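PDB 2BB3: cobalamin biosynthesis precorrin-6Y methylase (cbiE) from Archaeoglobus fulgidus, which probably transfers a methyl group from S-adenosyl-L-methionine to a corrin-ring precursor in the biosynthesis of adenosylcobalamin. Local coordinates for residues R80-E85 / V91-T96. Residues are numbered along the deposited sequence; the frame is centred on the assembly and turned at random. Where two conformers were deposited one is given.
Sequences RRIMEE and VAVIST. With SAH (S-adenosyl-L-homocysteine), chain C.
Ile-82 packs against Val-91 and Val-93 in a small, buried apolar contact between helix 76-88 and the strand that follows it, within the parallel-sheet alpha/beta half of the tetrapyrrole methylase fold. The chain turns back after the helix, and strand 91-95 runs roughly antiparallel to helix segment 80-85 (148° between the axes, 8.9 Å at closest approach). One methyl group does most of the work: chi1 of -65° places CG1 of Ile-82 beside the backbone N and leaves CG2 anti to it, 3.7 Å from Val-91 CG1. The same methyl reaches Val-93 CG2 at 3.8 Å, so it meets two alternate residues of the strand, with Ala-92 between them directed away. Ile-24 of strand 23-28 also touches both valines, and Tyr-51 of strand 49-52 touches Ile-82. Near the turn, Val-91 CG2 lies 4.0 Å from the backbone O of Glu-85, whose carboxylate, in the conformer given, is hydrogen-bonded to Tyr-51 and salt-bridged to Arg-89. At its far end the strand leads into the S-adenosyl-L-homocysteine pocket, where the amino N of the ligand donates a 2.7 Å hydrogen bond to the backbone O of Thr-96.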
# COMPACT_ATOMS: atom_id res chain seq x y z
N ARG A 80 16.18 -12.62 -15.27
CA ARG A 80 15.91 -13.62 -16.29
C ARG A 80 16.46 -14.96 -15.84
O ARG A 80 15.80 -16.00 -16.00
CB ARG A 80 16.55 -13.23 -17.63
CG ARG A 80 15.79 -12.18 -18.42
CD ARG A 80 16.21 -12.14 -19.90
NE ARG A 80 15.72 -10.93 -20.55
CZ ARG A 80 16.13 -9.70 -20.24
NH1 ARG A 80 17.06 -9.52 -19.30
NH2 ARG A 80 15.60 -8.64 -20.84
N ARG A 81 17.67 -14.95 -15.28
CA ARG A 81 18.30 -16.17 -14.79
C ARG A 81 17.37 -16.82 -13.77
O ARG A 81 16.90 -17.94 -13.98
CB ARG A 81 19.65 -15.85 -14.13
CG ARG A 81 20.56 -17.06 -13.92
CD ARG A 81 21.91 -16.72 -13.28
NE ARG A 81 22.62 -15.66 -13.99
CZ ARG A 81 22.59 -14.37 -13.64
NH1 ARG A 81 21.90 -14.00 -12.57
NH2 ARG A 81 23.24 -13.46 -14.35
N ILE A 82 17.09 -16.09 -12.69
CA ILE A 82 16.19 -16.55 -11.64
C ILE A 82 14.91 -17.11 -12.24
O ILE A 82 14.40 -18.15 -11.81
CB ILE A 82 15.80 -15.39 -10.69
CG1 ILE A 82 17.04 -14.87 -9.95
CG2 ILE A 82 14.73 -15.85 -9.71
CD1 ILE A 82 16.76 -13.71 -9.03
N MSE A 83 14.40 -16.39 -13.22
CA MSE A 83 13.17 -16.74 -13.92
C MSE A 83 13.23 -18.14 -14.51
O MSE A 83 12.39 -18.99 -14.22
CB MSE A 83 12.91 -15.71 -15.03
CG MSE A 83 11.45 -15.44 -15.33
SE MSE A 83 11.12 -13.53 -15.42
CE MSE A 83 11.01 -13.20 -13.53
N GLU A 84 14.25 -18.40 -15.34
CA GLU A 84 14.39 -19.71 -15.97
C GLU A 84 14.61 -20.83 -14.96
O GLU A 84 14.11 -21.94 -15.13
CB GLU A 84 15.53 -19.69 -17.00
CG GLU A 84 15.38 -20.74 -18.11
CD GLU A 84 14.04 -20.64 -18.83
OE1 GLU A 84 13.70 -19.55 -19.34
OE2 GLU A 84 13.33 -21.67 -18.90
N GLU A 85 15.37 -20.55 -13.90
CA GLU A 85 15.62 -21.57 -12.89
C GLU A 85 14.29 -21.96 -12.26
O GLU A 85 14.17 -23.03 -11.66
CB GLU A 85 16.56 -21.05 -11.81
CG GLU A 85 17.27 -22.15 -11.02
CD GLU A 85 17.34 -21.86 -9.53
OE1 GLU A 85 17.36 -20.67 -9.16
OE2 GLU A 85 17.40 -22.82 -8.74
N VAL A 91 10.80 -21.38 -7.09
CA VAL A 91 11.54 -20.19 -6.74
C VAL A 91 10.67 -19.11 -6.14
O VAL A 91 9.50 -18.95 -6.49
CB VAL A 91 12.24 -19.62 -8.00
CG1 VAL A 91 13.01 -18.35 -7.63
CG2 VAL A 91 13.15 -20.67 -8.61
N ALA A 92 11.25 -18.38 -5.20
CA ALA A 92 10.58 -17.27 -4.55
C ALA A 92 11.60 -16.13 -4.54
O ALA A 92 12.78 -16.35 -4.29
CB ALA A 92 10.19 -17.63 -3.14
N VAL A 93 11.14 -14.94 -4.85
CA VAL A 93 11.99 -13.78 -4.83
C VAL A 93 11.33 -12.89 -3.80
O VAL A 93 10.12 -12.65 -3.86
CB VAL A 93 12.02 -13.05 -6.19
CG1 VAL A 93 12.94 -11.84 -6.12
CG2 VAL A 93 12.48 -13.99 -7.29
N ILE A 94 12.12 -12.43 -2.84
CA ILE A 94 11.61 -11.56 -1.80
C ILE A 94 12.09 -10.16 -2.10
O ILE A 94 13.27 -9.93 -2.34
CB ILE A 94 12.13 -11.98 -0.43
CG1 ILE A 94 11.72 -13.42 -0.13
CG2 ILE A 94 11.56 -11.05 0.64
CD1 ILE A 94 12.14 -13.90 1.27
N SER A 95 11.15 -9.22 -2.11
CA SER A 95 11.46 -7.82 -2.37
C SER A 95 11.27 -7.10 -1.05
O SER A 95 10.46 -7.53 -0.23
CB SER A 95 10.46 -7.26 -3.40
OG SER A 95 10.60 -5.87 -3.54
N THR A 96 12.02 -6.02 -0.81
CA THR A 96 11.81 -5.29 0.43
C THR A 96 10.44 -4.63 0.36
O THR A 96 9.97 -4.29 -0.73
CB THR A 96 12.82 -4.17 0.65
OG1 THR A 96 12.93 -3.39 -0.54
CG2 THR A 96 14.17 -4.72 1.06
N SAH C . 9.60 -2.05 -2.14
CA SAH C . 9.89 -1.08 -1.17
CB SAH C . 10.61 0.13 -1.77
CG SAH C . 11.93 0.02 -2.52
SD SAH C . 12.50 1.41 -3.46
C SAH C . 8.63 -0.77 -0.45
O SAH C . 8.85 -0.14 0.51
OXT SAH C . 7.55 -1.11 -0.86
C5' SAH C . 13.53 1.85 -2.09
C4' SAH C . 13.17 3.16 -1.41
O4' SAH C . 12.13 3.06 -0.51
C3' SAH C . 14.28 3.89 -0.72
O3' SAH C . 15.08 4.61 -1.56
C2' SAH C . 13.50 4.75 0.21
O2' SAH C . 13.15 5.94 -0.35
C1' SAH C . 12.26 3.97 0.48
N9 SAH C . 12.38 3.23 1.71
C8 SAH C . 12.50 1.95 1.81
N7 SAH C . 12.52 1.56 3.03
C5 SAH C . 12.41 2.60 3.76
C6 SAH C . 12.37 2.76 5.11
N6 SAH C . 12.48 1.78 5.94
N1 SAH C . 12.23 3.98 5.59
C2 SAH C . 12.14 5.02 4.76
N3 SAH C . 12.17 4.84 3.46
C4 SAH C . 12.32 3.66 2.95